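Local coordinates for protein QdtA (Thermoanaerobacterium thermosaccharolyticum, PDB 4O9E) that belongs to the WxcM-like family of the cupin clan, forms a two-subunit beta-sandwich assembly and binds thymidine-5'-diphosphate in this model, at residues A[33-38]-A[110-115]; A[45-50]-A[98-103]; A[64-69]-A[79-84]. All coordinates share one frame; numbering follows the deposited sequence.

Interaction 1. Residues A[33-38]-A[110-115]; sequences IKRVYY and VLASEY. With TYD (thymidine-5'-diphosphate), chain C.
The phenol ring of Y37 has V110 on one face and the methyl group of thymidine-5'-diphosphate on the other. V110 CB sits 3.6 Å from the Y37 ring centroid, 18° off the normal, a CH-pi contact displaced toward the rim, while C5M of the ligand lies over the ring centre, with Y37 CD2 3.6 Å from it. A chi1 of 64°, which puts CG between the backbone N and the carbonyl carbon, leans the ring over V110.

Beside this ring, R35 grips a single acceptor side-on: its NE and NH1 are 3.0 and 3.1 Å from E114 O. That oxygen lies in the guanidinium plane, yet NE approaches in the carbonyl plane whereas NH1 stands above it. A112 CB covers one face of the group, and R35 NH2 donates to O4 of the ligand at 2.7 Å.

Behind these side chains, antiparallel strands 35-38 and 110-112 set the spacing. Y37 and V110 form a hydrogen-bonded pair, with V110 N 2.8 Å from Y37 O. At the other end A112 O receives K34 N at 3.1 Å and, weakly, R35 N, so K34 and R35 share one partner in a classic beta bulge. On the face away from the ligand, V36 CG1 packs 3.7 Å from L111 CD2. Strand 35-38 also pairs with a strand of the second subunit, which continues the sheet.

This is consistent with recognition of the thymine through its methyl and its O4: an aromatic face receives the former, and a cation held by a main-chain carbonyl meets the latter, probably polarising it.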
loop_
_atom_site.group_PDB
_atom_site.type_symbol
_atom_site.label_atom_id
_atom_site.label_comp_id
_atom_site.label_asym_id
_atom_site.label_seq_id
_atom_site.Cartn_x
_atom_site.Cartn_y
_atom_site.Cartn_z
ATOM N N ILE A 33 -9.393 -0.494 6.883
ATOM C CA ILE A 33 -8.024 -0.017 6.888
ATOM C C ILE A 33 -7.947 1.353 7.569
ATOM O O ILE A 33 -8.323 2.378 6.976
ATOM C CB ILE A 33 -7.481 0.064 5.457
ATOM C CG1 ILE A 33 -7.608 -1.261 4.711
ATOM C CG2 ILE A 33 -6.045 0.560 5.476
ATOM C CD1 ILE A 33 -7.613 -1.129 3.205
ATOM N N LYS A 34 -7.308 1.399 8.737
ATOM C CA LYS A 34 -7.048 2.661 9.412
ATOM C C LYS A 34 -5.669 3.217 9.118
ATOM O O LYS A 34 -5.396 4.367 9.430
ATOM C CB LYS A 34 -7.204 2.505 10.923
ATOM C CG LYS A 34 -8.669 2.357 11.291
ATOM C CD LYS A 34 -8.981 2.998 12.628
ATOM C CE LYS A 34 -10.201 2.308 13.225
ATOM N NZ LYS A 34 -11.316 2.079 12.256
ATOM N N ARG A 35 -4.777 2.333 8.696
ATOM C CA ARG A 35 -3.364 2.654 8.599
ATOM C C ARG A 35 -2.762 1.674 7.608
ATOM O O ARG A 35 -3.136 0.492 7.631
ATOM C CB ARG A 35 -2.675 2.484 9.950
ATOM C CG ARG A 35 -1.166 2.480 9.814
ATOM C CD ARG A 35 -0.487 2.591 11.166
ATOM N NE ARG A 35 -0.989 1.559 12.073
ATOM C CZ ARG A 35 -0.248 0.653 12.711
ATOM N NH1 ARG A 35 -0.820 -0.227 13.513
ATOM N NH2 ARG A 35 1.067 0.588 12.577
ATOM N N VAL A 36 -1.872 2.186 6.761
ATOM C CA VAL A 36 -0.989 1.348 5.953
ATOM C C VAL A 36 0.418 1.863 6.247
ATOM O O VAL A 36 0.644 3.002 6.682
ATOM C CB VAL A 36 -1.240 1.425 4.428
ATOM C CG1 VAL A 36 -2.710 1.260 4.073
ATOM C CG2 VAL A 36 -0.811 2.791 3.937
ATOM N N TYR A 37 1.365 0.943 6.151
ATOM C CA TYR A 37 2.767 1.313 6.174
ATOM C C TYR A 37 3.518 0.365 5.255
ATOM O O TYR A 37 3.072 -0.730 4.921
ATOM C CB TYR A 37 3.332 1.305 7.591
ATOM C CG TYR A 37 3.386 -0.009 8.332
ATOM C CD1 TYR A 37 4.506 -0.812 8.240
ATOM C CD2 TYR A 37 2.359 -0.433 9.158
ATOM C CE1 TYR A 37 4.588 -1.998 8.940
ATOM C CE2 TYR A 37 2.413 -1.658 9.822
ATOM C CZ TYR A 37 3.544 -2.438 9.707
ATOM O OH TYR A 37 3.719 -3.629 10.380
ATOM N N TYR A 38 4.724 0.797 4.928
ATOM C CA TYR A 38 5.529 0.044 3.996
ATOM C C TYR A 38 7.009 0.131 4.344
ATOM O O TYR A 38 7.567 1.146 4.784
ATOM C CB TYR A 38 5.286 0.403 2.534
ATOM C CG TYR A 38 5.060 1.863 2.260
ATOM C CD1 TYR A 38 6.140 2.723 2.081
ATOM C CD2 TYR A 38 3.781 2.370 2.093
ATOM C CE1 TYR A 38 5.954 4.067 1.836
ATOM C CE2 TYR A 38 3.589 3.721 1.861
ATOM C CZ TYR A 38 4.680 4.572 1.719
ATOM O OH TYR A 38 4.505 5.922 1.468
ATOM N N VAL A 110 1.975 -3.256 4.633
ATOM C CA VAL A 110 1.100 -3.730 5.686
ATOM C C VAL A 110 -0.164 -2.866 5.802
ATOM O O VAL A 110 -0.068 -1.644 5.833
ATOM C CB VAL A 110 1.841 -3.714 7.015
ATOM C CG1 VAL A 110 0.922 -4.218 8.104
ATOM C CG2 VAL A 110 3.080 -4.603 6.970
ATOM N N LEU A 111 -1.306 -3.539 5.858
ATOM C CA LEU A 111 -2.622 -2.930 6.061
ATOM C C LEU A 111 -2.930 -3.257 7.510
ATOM O O LEU A 111 -2.871 -4.428 7.888
ATOM C CB LEU A 111 -3.684 -3.475 5.129
ATOM C CG LEU A 111 -3.267 -3.635 3.656
ATOM C CD1 LEU A 111 -4.414 -4.199 2.833
ATOM C CD2 LEU A 111 -2.836 -2.291 3.100
ATOM N N ALA A 112 -3.268 -2.228 8.283
ATOM C CA ALA A 112 -3.535 -2.398 9.699
ATOM C C ALA A 112 -4.922 -1.926 10.133
ATOM O O ALA A 112 -5.392 -0.869 9.690
ATOM C CB ALA A 112 -2.469 -1.660 10.492
ATOM N N SER A 113 -5.519 -2.673 11.060
ATOM C CA SER A 113 -6.848 -2.367 11.589
ATOM C C SER A 113 -6.951 -1.213 12.593
ATOM O O SER A 113 -8.080 -0.790 12.885
ATOM C CB SER A 113 -7.566 -3.601 12.160
ATOM O OG SER A 113 -6.908 -4.034 13.331
ATOM N N GLU A 114 -5.821 -0.651 13.032
ATOM C CA GLU A 114 -5.786 0.378 14.072
ATOM C C GLU A 114 -4.634 1.320 13.796
ATOM O O GLU A 114 -3.696 0.945 13.081
ATOM C CB GLU A 114 -5.669 -0.233 15.480
ATOM C CG GLU A 114 -6.840 -1.130 15.818
ATOM C CD GLU A 114 -8.192 -0.439 15.982
ATOM O OE1 GLU A 114 -8.278 0.807 16.126
ATOM O OE2 GLU A 114 -9.188 -1.185 15.945
ATOM N N TYR A 115 -4.706 2.535 14.337
ATOM C CA TYR A 115 -3.602 3.472 14.246
ATOM C C TYR A 115 -2.455 2.896 15.074
ATOM O O TYR A 115 -2.713 2.080 15.955
ATOM C CB TYR A 115 -3.975 4.853 14.771
ATOM C CG TYR A 115 -4.971 5.667 13.970
ATOM C CD1 TYR A 115 -5.953 6.402 14.625
ATOM C CD2 TYR A 115 -4.958 5.712 12.573
ATOM C CE1 TYR A 115 -6.853 7.203 13.939
ATOM C CE2 TYR A 115 -5.857 6.497 11.879
ATOM C CZ TYR A 115 -6.808 7.234 12.560
ATOM O OH TYR A 115 -7.673 8.071 11.889
HETATM P PA TYD C . 8.431 -1.775 14.161
HETATM O O1A TYD C . 9.067 -1.727 15.521
HETATM O O2A TYD C . 6.960 -2.085 13.947
HETATM O O3A TYD C . 9.269 -2.407 12.935
HETATM P PB TYD C . 9.329 -3.931 12.392
HETATM O O1B TYD C . 10.658 -4.395 12.966
HETATM O O2B TYD C . 9.374 -3.727 10.907
HETATM O O3B TYD C . 8.117 -4.697 12.879
HETATM O "O5'" TYD C . 8.724 -0.229 13.849
HETATM C "C5'" TYD C . 9.948 0.469 13.675
HETATM C "C4'" TYD C . 9.671 1.905 14.116
HETATM O "O4'" TYD C . 8.677 2.590 13.349
HETATM C "C3'" TYD C . 9.145 1.978 15.538
HETATM O "O3'" TYD C . 9.935 2.977 16.174
HETATM C "C2'" TYD C . 7.732 2.547 15.532
HETATM C "C1'" TYD C . 7.659 3.194 14.156
HETATM N N1 TYD C . 6.334 3.021 13.552
HETATM C C2 TYD C . 5.483 4.040 13.411
HETATM O O2 TYD C . 5.809 5.184 13.772
HETATM N N3 TYD C . 4.296 3.892 12.794
HETATM C C4 TYD C . 3.899 2.662 12.419
HETATM O O4 TYD C . 2.767 2.522 11.932
HETATM C C5 TYD C . 4.745 1.576 12.582
HETATM C C5M TYD C . 4.402 0.192 12.114
HETATM C C6 TYD C . 5.991 1.795 13.149
HETATM O O HOH W 1 -10.382 -0.860 11.707
#

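Interaction 2. Residues A[45-50]-A[98-103]; sequences DITRGY and EMFDFT. With TYD (thymidine-5'-diphosphate), chain C; TDR (thymine), chain D.
R48 and M99 form the tight centre of this antiparallel pairing. R48 N lies 2.9 Å from M99 O with a nearly straight N-H...O angle of 171°, and M99 N returns a 2.8 Å bond to R48 O. Next to them the strands close further: G49 CA is 4.3 Å from E98 CA and also meets M99 SD. The approach leaves no room for a side chain at position 49, and its phi of 102° also suits a glycine.

The R48 side chain crosses F102 at about a right angle, R48 CD nearest F102 CZ, with guanidinium and ring planes 76° apart. A bend at chi3 turns the NE edge to the ligand, where NE and NH1 lie 2.8 and 2.7 Å from O2B of thymidine-5'-diphosphate. G49 N adds a 2.8 Å bond to O1B of the same phosphate. R48 NH2 is taken by the carbonyl of Y17 of the second subunit, which fixes the far end of the group.

At the G49 end, the E98 chain crosses the Y50 ring at about a right angle, E98 CG 3.5 Å from Y50 CD1. E98 OE1 is salt-bridged to R70, while OE2 accepts hydrogen bonds from W96 and from N3 of a bound thymine.

The opposite end is looser. Beyond T47 and F100 the backbones part, and two waters span the opening, one joining I46 O to D101 N and the other joining I46 O to F102 N.

Overall, the terminal phosphate is held by two nitrogens of the R48 guanidinium, both to O2B, and by the backbone N-H of G49, an arrangement likely to offset its negative charge.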
loop_
_atom_site.group_PDB
_atom_site.type_symbol
_atom_site.label_atom_id
_atom_site.label_comp_id
_atom_site.label_asym_id
_atom_site.label_seq_id
_atom_site.Cartn_x
_atom_site.Cartn_y
_atom_site.Cartn_z
ATOM N N ASP A 45 21.070 -8.936 5.218
ATOM C CA ASP A 45 21.254 -9.795 6.381
ATOM C C ASP A 45 20.489 -9.257 7.581
ATOM O O ASP A 45 20.765 -9.694 8.701
ATOM C CB ASP A 45 22.735 -9.996 6.712
ATOM C CG ASP A 45 23.421 -10.892 5.694
ATOM O OD1 ASP A 45 22.997 -12.060 5.511
ATOM O OD2 ASP A 45 24.357 -10.381 5.041
ATOM N N ILE A 46 19.532 -8.358 7.342
ATOM C CA ILE A 46 18.777 -7.764 8.444
ATOM C C ILE A 46 17.602 -8.669 8.793
ATOM O O ILE A 46 17.046 -9.349 7.923
ATOM C CB ILE A 46 18.297 -6.337 8.114
ATOM C CG1 ILE A 46 19.498 -5.410 7.875
ATOM C CG2 ILE A 46 17.393 -5.777 9.204
ATOM C CD1 ILE A 46 20.170 -4.857 9.113
ATOM N N THR A 47 17.280 -8.739 10.081
ATOM C CA THR A 47 16.009 -9.294 10.523
ATOM C C THR A 47 15.192 -8.246 11.298
ATOM O O THR A 47 15.653 -7.599 12.256
ATOM C CB THR A 47 16.155 -10.599 11.322
ATOM O OG1 THR A 47 16.846 -11.559 10.524
ATOM C CG2 THR A 47 14.788 -11.213 11.610
ATOM N N ARG A 48 13.968 -8.074 10.800
ATOM C CA ARG A 48 13.049 -7.041 11.245
ATOM C C ARG A 48 11.989 -7.799 12.013
ATOM O O ARG A 48 11.903 -9.018 11.908
ATOM C CB ARG A 48 12.411 -6.363 10.033
ATOM C CG ARG A 48 13.318 -5.309 9.417
ATOM C CD ARG A 48 12.540 -4.370 8.518
ATOM N NE ARG A 48 11.652 -3.536 9.323
ATOM C CZ ARG A 48 11.809 -2.240 9.560
ATOM N NH1 ARG A 48 10.924 -1.602 10.324
ATOM N NH2 ARG A 48 12.849 -1.578 9.078
ATOM N N GLY A 49 11.214 -7.095 12.826
ATOM C CA GLY A 49 10.196 -7.781 13.599
ATOM C C GLY A 49 10.550 -8.026 15.051
ATOM O O GLY A 49 10.916 -7.115 15.792
ATOM N N TYR A 50 10.317 -9.258 15.490
ATOM C CA TYR A 50 10.520 -9.635 16.892
ATOM C C TYR A 50 9.454 -9.000 17.781
ATOM O O TYR A 50 9.712 -8.264 18.740
ATOM C CB TYR A 50 11.903 -9.229 17.391
ATOM C CG TYR A 50 13.060 -9.796 16.593
ATOM C CD1 TYR A 50 13.445 -11.127 16.741
ATOM C CD2 TYR A 50 13.790 -8.985 15.724
ATOM C CE1 TYR A 50 14.508 -11.647 16.023
ATOM C CE2 TYR A 50 14.872 -9.489 15.024
ATOM C CZ TYR A 50 15.216 -10.821 15.182
ATOM O OH TYR A 50 16.286 -11.351 14.495
ATOM N N GLU A 98 8.854 -12.424 12.666
ATOM C CA GLU A 98 10.160 -11.893 12.307
ATOM C C GLU A 98 10.199 -11.943 10.790
ATOM O O GLU A 98 9.535 -12.766 10.167
ATOM C CB GLU A 98 11.299 -12.674 12.969
ATOM C CG GLU A 98 11.243 -12.762 14.489
ATOM C CD GLU A 98 12.019 -13.929 15.092
ATOM O OE1 GLU A 98 12.746 -14.567 14.309
ATOM O OE2 GLU A 98 11.900 -14.222 16.308
ATOM N N MET A 99 10.860 -10.960 10.193
ATOM C CA MET A 99 10.903 -10.861 8.737
ATOM C C MET A 99 12.363 -10.812 8.282
ATOM O O MET A 99 13.189 -10.105 8.865
ATOM C CB MET A 99 10.164 -9.603 8.295
ATOM C CG MET A 99 8.731 -9.586 8.824
ATOM S SD MET A 99 8.543 -8.552 10.285
ATOM C CE MET A 99 8.431 -7.000 9.392
ATOM N N PHE A 100 12.694 -11.583 7.257
ATOM C CA PHE A 100 14.104 -11.643 6.896
ATOM C C PHE A 100 14.208 -11.981 5.426
ATOM O O PHE A 100 13.206 -12.300 4.784
ATOM C CB PHE A 100 14.864 -12.596 7.822
ATOM C CG PHE A 100 14.498 -14.038 7.648
ATOM C CD1 PHE A 100 15.303 -14.887 6.911
ATOM C CD2 PHE A 100 13.371 -14.556 8.255
ATOM C CE1 PHE A 100 14.954 -16.214 6.736
ATOM C CE2 PHE A 100 13.019 -15.877 8.078
ATOM C CZ PHE A 100 13.822 -16.718 7.338
ATOM N N ASP A 101 15.432 -11.902 4.912
ATOM C CA ASP A 101 15.668 -12.284 3.529
ATOM C C ASP A 101 14.910 -11.377 2.562
ATOM O O ASP A 101 14.437 -11.799 1.508
ATOM C CB ASP A 101 15.305 -13.746 3.282
ATOM C CG ASP A 101 16.487 -14.682 3.501
ATOM O OD1 ASP A 101 17.406 -14.330 4.274
ATOM O OD2 ASP A 101 16.404 -15.773 2.906
ATOM N N PHE A 102 14.916 -10.093 2.907
ATOM C CA PHE A 102 14.394 -9.076 1.997
ATOM C C PHE A 102 15.336 -8.990 0.796
ATOM O O PHE A 102 16.495 -8.640 0.970
ATOM C CB PHE A 102 14.439 -7.704 2.681
ATOM C CG PHE A 102 13.352 -7.469 3.696
ATOM C CD1 PHE A 102 13.508 -7.887 5.001
ATOM C CD2 PHE A 102 12.232 -6.718 3.368
ATOM C CE1 PHE A 102 12.547 -7.628 5.980
ATOM C CE2 PHE A 102 11.247 -6.479 4.312
ATOM C CZ PHE A 102 11.414 -6.929 5.612
ATOM N N THR A 103 14.825 -9.238 -0.397
ATOM C CA THR A 103 15.617 -9.081 -1.599
ATOM C C THR A 103 15.802 -7.622 -1.993
ATOM O O THR A 103 15.266 -6.667 -1.403
ATOM C CB THR A 103 15.020 -9.919 -2.744
ATOM O OG1 THR A 103 13.724 -9.414 -3.081
ATOM C CG2 THR A 103 14.910 -11.383 -2.333
HETATM P PA TYD C . 8.431 -1.775 14.161
HETATM O O1A TYD C . 9.067 -1.727 15.521
HETATM O O2A TYD C . 6.960 -2.085 13.947
HETATM O O3A TYD C . 9.269 -2.407 12.935
HETATM P PB TYD C . 9.329 -3.931 12.392
HETATM O O1B TYD C . 10.658 -4.395 12.966
HETATM O O2B TYD C . 9.374 -3.727 10.907
HETATM O O3B TYD C . 8.117 -4.697 12.879
HETATM O "O5'" TYD C . 8.724 -0.229 13.849
HETATM C "C5'" TYD C . 9.948 0.469 13.675
HETATM C "C4'" TYD C . 9.671 1.905 14.116
HETATM O "O4'" TYD C . 8.677 2.590 13.349
HETATM C "C3'" TYD C . 9.145 1.978 15.538
HETATM O "O3'" TYD C . 9.935 2.977 16.174
HETATM C "C2'" TYD C . 7.732 2.547 15.532
HETATM C "C1'" TYD C . 7.659 3.194 14.156
HETATM N N1 TYD C . 6.334 3.021 13.552
HETATM C C2 TYD C . 5.483 4.040 13.411
HETATM O O2 TYD C . 5.809 5.184 13.772
HETATM N N3 TYD C . 4.296 3.892 12.794
HETATM C C4 TYD C . 3.899 2.662 12.419
HETATM O O4 TYD C . 2.767 2.522 11.932
HETATM C C5 TYD C . 4.745 1.576 12.582
HETATM C C5M TYD C . 4.402 0.192 12.114
HETATM C C6 TYD C . 5.991 1.795 13.149
HETATM N N1 TDR D . 14.353 -15.578 21.127
HETATM C C2 TDR D . 13.878 -14.692 20.249
HETATM O O2 TDR D . 14.016 -13.467 20.456
HETATM N N3 TDR D . 13.251 -15.126 19.152
HETATM C C4 TDR D . 13.096 -16.431 18.909
HETATM O O4 TDR D . 12.498 -16.698 17.844
HETATM C C5 TDR D . 13.614 -17.443 19.878
HETATM C CM5 TDR D . 13.563 -18.948 19.835
HETATM C C6 TDR D . 14.244 -16.905 20.987
HETATM O O HOH W 2 18.111 -11.409 6.485
HETATM O O HOH W 3 16.626 -9.014 4.769
#

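Interaction 3. Residues A[64-69]-A[79-84]; sequences NGSVKI and IIELND
The E81 carboxylate is the flat group around which S66, K68 and N83 gather. N83 ND2 reaches OE2 from above the carboxylate plane, 56° out of it, in a 3.1 Å hydrogen bond that stays within the plane of the N83 amide. S66 OG comes within 3.3 Å of E81 OE2, at best a weak interaction. The other oxygen, OE1, makes a long salt bridge to K68 NZ at 3.7 Å; that lysine also has a weak, long ion pair with D101.

This cluster decorates one face of a beta hairpin, made by strands 67-73 and 76-82 at the edge of a cupin sheet. The E81 chain, extended with CG anti to the backbone N (chi1 -177°), runs far enough past V67 O to lie beside S66.

Underneath, the backbones alternate regularly. V67 with L82 and I69 with I80 are hydrogen-bonded pairs, the shortest bond being L82 N to V67 O at 2.7 Å, while K68 and E81 form the non-hydrogen-bonded pair between them. CA-H...O contacts reinforce the ladder, including S66 CA to L82 O at 3.2 Å.

On the reverse face V67, I69 and L82 are buried; L60 and L89, from strands 58-64 and 87-91 of the facing sheet, touch both I69 and L82. Across the hairpin, I69 CG1 lies 3.9 Å from L82 CD1.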
loop_
_atom_site.group_PDB
_atom_site.type_symbol
_atom_site.label_atom_id
_atom_site.label_comp_id
_atom_site.label_asym_id
_atom_site.label_seq_id
_atom_site.Cartn_x
_atom_site.Cartn_y
_atom_site.Cartn_z
ATOM N N ASN A 64 6.930 -6.322 -4.478
ATOM C CA ASN A 64 8.067 -6.456 -5.403
ATOM C C ASN A 64 9.111 -7.296 -4.679
ATOM O O ASN A 64 9.368 -7.072 -3.492
ATOM C CB ASN A 64 8.714 -5.113 -5.762
ATOM C CG ASN A 64 9.816 -5.252 -6.813
ATOM O OD1 ASN A 64 9.576 -5.744 -7.909
ATOM N ND2 ASN A 64 10.993 -4.732 -6.518
ATOM N N GLY A 65 9.743 -8.220 -5.398
ATOM C CA GLY A 65 10.819 -9.012 -4.815
ATOM C C GLY A 65 10.255 -10.088 -3.909
ATOM O O GLY A 65 9.185 -10.619 -4.149
ATOM N N SER A 66 10.955 -10.383 -2.827
ATOM C CA SER A 66 10.523 -11.459 -1.949
ATOM C C SER A 66 11.085 -11.182 -0.566
ATOM O O SER A 66 12.081 -10.466 -0.392
ATOM C CB SER A 66 10.986 -12.810 -2.511
ATOM O OG SER A 66 11.785 -13.455 -1.542
ATOM N N VAL A 67 10.342 -11.706 0.402
ATOM C CA VAL A 67 10.646 -11.570 1.814
ATOM C C VAL A 67 10.107 -12.812 2.515
ATOM O O VAL A 67 9.150 -13.474 2.092
ATOM C CB VAL A 67 10.182 -10.218 2.380
ATOM C CG1 VAL A 67 8.673 -10.072 2.192
ATOM C CG2 VAL A 67 10.571 -10.108 3.838
ATOM N N LYS A 68 10.839 -13.233 3.534
ATOM C CA LYS A 68 10.355 -14.357 4.320
ATOM C C LYS A 68 9.855 -13.864 5.666
ATOM O O LYS A 68 10.569 -13.116 6.321
ATOM C CB LYS A 68 11.507 -15.311 4.606
ATOM C CG LYS A 68 12.017 -16.004 3.352
ATOM C CD LYS A 68 13.010 -17.107 3.715
ATOM C CE LYS A 68 13.184 -18.044 2.538
ATOM N NZ LYS A 68 13.787 -17.232 1.453
ATOM N N ILE A 69 8.772 -14.472 6.133
ATOM C CA ILE A 69 8.118 -14.143 7.404
ATOM C C ILE A 69 8.129 -15.404 8.261
ATOM O O ILE A 69 7.552 -16.448 7.910
ATOM C CB ILE A 69 6.654 -13.693 7.193
ATOM C CG1 ILE A 69 6.517 -12.664 6.067
ATOM C CG2 ILE A 69 5.995 -13.230 8.484
ATOM C CD1 ILE A 69 7.271 -11.356 6.196
ATOM N N ILE A 79 7.664 -20.785 8.212
ATOM C CA ILE A 79 8.262 -19.695 7.481
ATOM C C ILE A 79 7.423 -19.580 6.226
ATOM O O ILE A 79 7.253 -20.562 5.522
ATOM C CB ILE A 79 9.743 -19.896 7.134
ATOM C CG1 ILE A 79 10.581 -19.890 8.405
ATOM C CG2 ILE A 79 10.228 -18.742 6.270
ATOM C CD1 ILE A 79 11.915 -20.557 8.176
ATOM N N ILE A 80 6.961 -18.367 5.934
ATOM C CA ILE A 80 6.276 -18.129 4.672
ATOM C C ILE A 80 7.036 -17.136 3.809
ATOM O O ILE A 80 7.301 -16.028 4.269
ATOM C CB ILE A 80 4.890 -17.527 4.949
ATOM C CG1 ILE A 80 4.188 -18.345 6.027
ATOM C CG2 ILE A 80 4.108 -17.486 3.647
ATOM C CD1 ILE A 80 3.571 -19.641 5.531
ATOM N N GLU A 81 7.357 -17.503 2.572
ATOM C CA GLU A 81 7.954 -16.559 1.639
ATOM C C GLU A 81 6.875 -15.770 0.918
ATOM O O GLU A 81 6.008 -16.374 0.306
ATOM C CB GLU A 81 8.735 -17.238 0.515
ATOM C CG GLU A 81 9.393 -16.209 -0.392
ATOM C CD GLU A 81 10.386 -16.808 -1.378
ATOM O OE1 GLU A 81 11.050 -17.793 -1.011
ATOM O OE2 GLU A 81 10.496 -16.315 -2.520
ATOM N N LEU A 82 6.973 -14.447 0.904
ATOM C CA LEU A 82 5.977 -13.649 0.200
ATOM C C LEU A 82 6.666 -13.120 -1.063
ATOM O O LEU A 82 7.672 -12.415 -1.008
ATOM C CB LEU A 82 5.481 -12.517 1.114
ATOM C CG LEU A 82 4.652 -12.873 2.362
ATOM C CD1 LEU A 82 4.226 -11.600 3.078
ATOM C CD2 LEU A 82 3.448 -13.769 2.088
ATOM N N ASN A 83 6.103 -13.435 -2.225
ATOM C CA ASN A 83 6.730 -12.998 -3.462
ATOM C C ASN A 83 5.694 -12.732 -4.539
ATOM O O ASN A 83 6.057 -12.549 -5.702
ATOM C CB ASN A 83 7.650 -14.137 -3.904
ATOM C CG ASN A 83 6.897 -15.448 -3.971
ATOM O OD1 ASN A 83 5.718 -15.484 -4.294
ATOM N ND2 ASN A 83 7.543 -16.527 -3.568
ATOM N N ASP A 84 4.420 -12.689 -4.155
ATOM C CA ASP A 84 3.340 -12.461 -5.103
ATOM C C ASP A 84 2.489 -11.272 -4.635
ATOM O O ASP A 84 1.856 -11.374 -3.596
ATOM C CB ASP A 84 2.506 -13.732 -5.144
ATOM C CG ASP A 84 1.374 -13.659 -6.123
ATOM O OD1 ASP A 84 0.918 -12.560 -6.498
ATOM O OD2 ASP A 84 0.914 -14.740 -6.523
#

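Interactions 1 and 2 share one thymidine-5'-diphosphate: 33-38/110-115 holds its thymine and 45-50/98-103 its terminal phosphate. Their centres are about 20 Å apart and their nearest atoms about 6 Å, so the ligand bridges two contacts that do not touch, each on a different sheet of the sandwich. Interaction 3 continues the sheet of interaction 2, with centres about 10 Å apart; F100 N lies 2.8 Å from K68 O, a probable hydrogen bond, and M99 CG packs 3.5 Å from I69 CD1. Thus M99, paired with R48, rests on the hairpin. Interaction 3 stays about 19 Å from interaction 1, centre to centre, across the chain's middle.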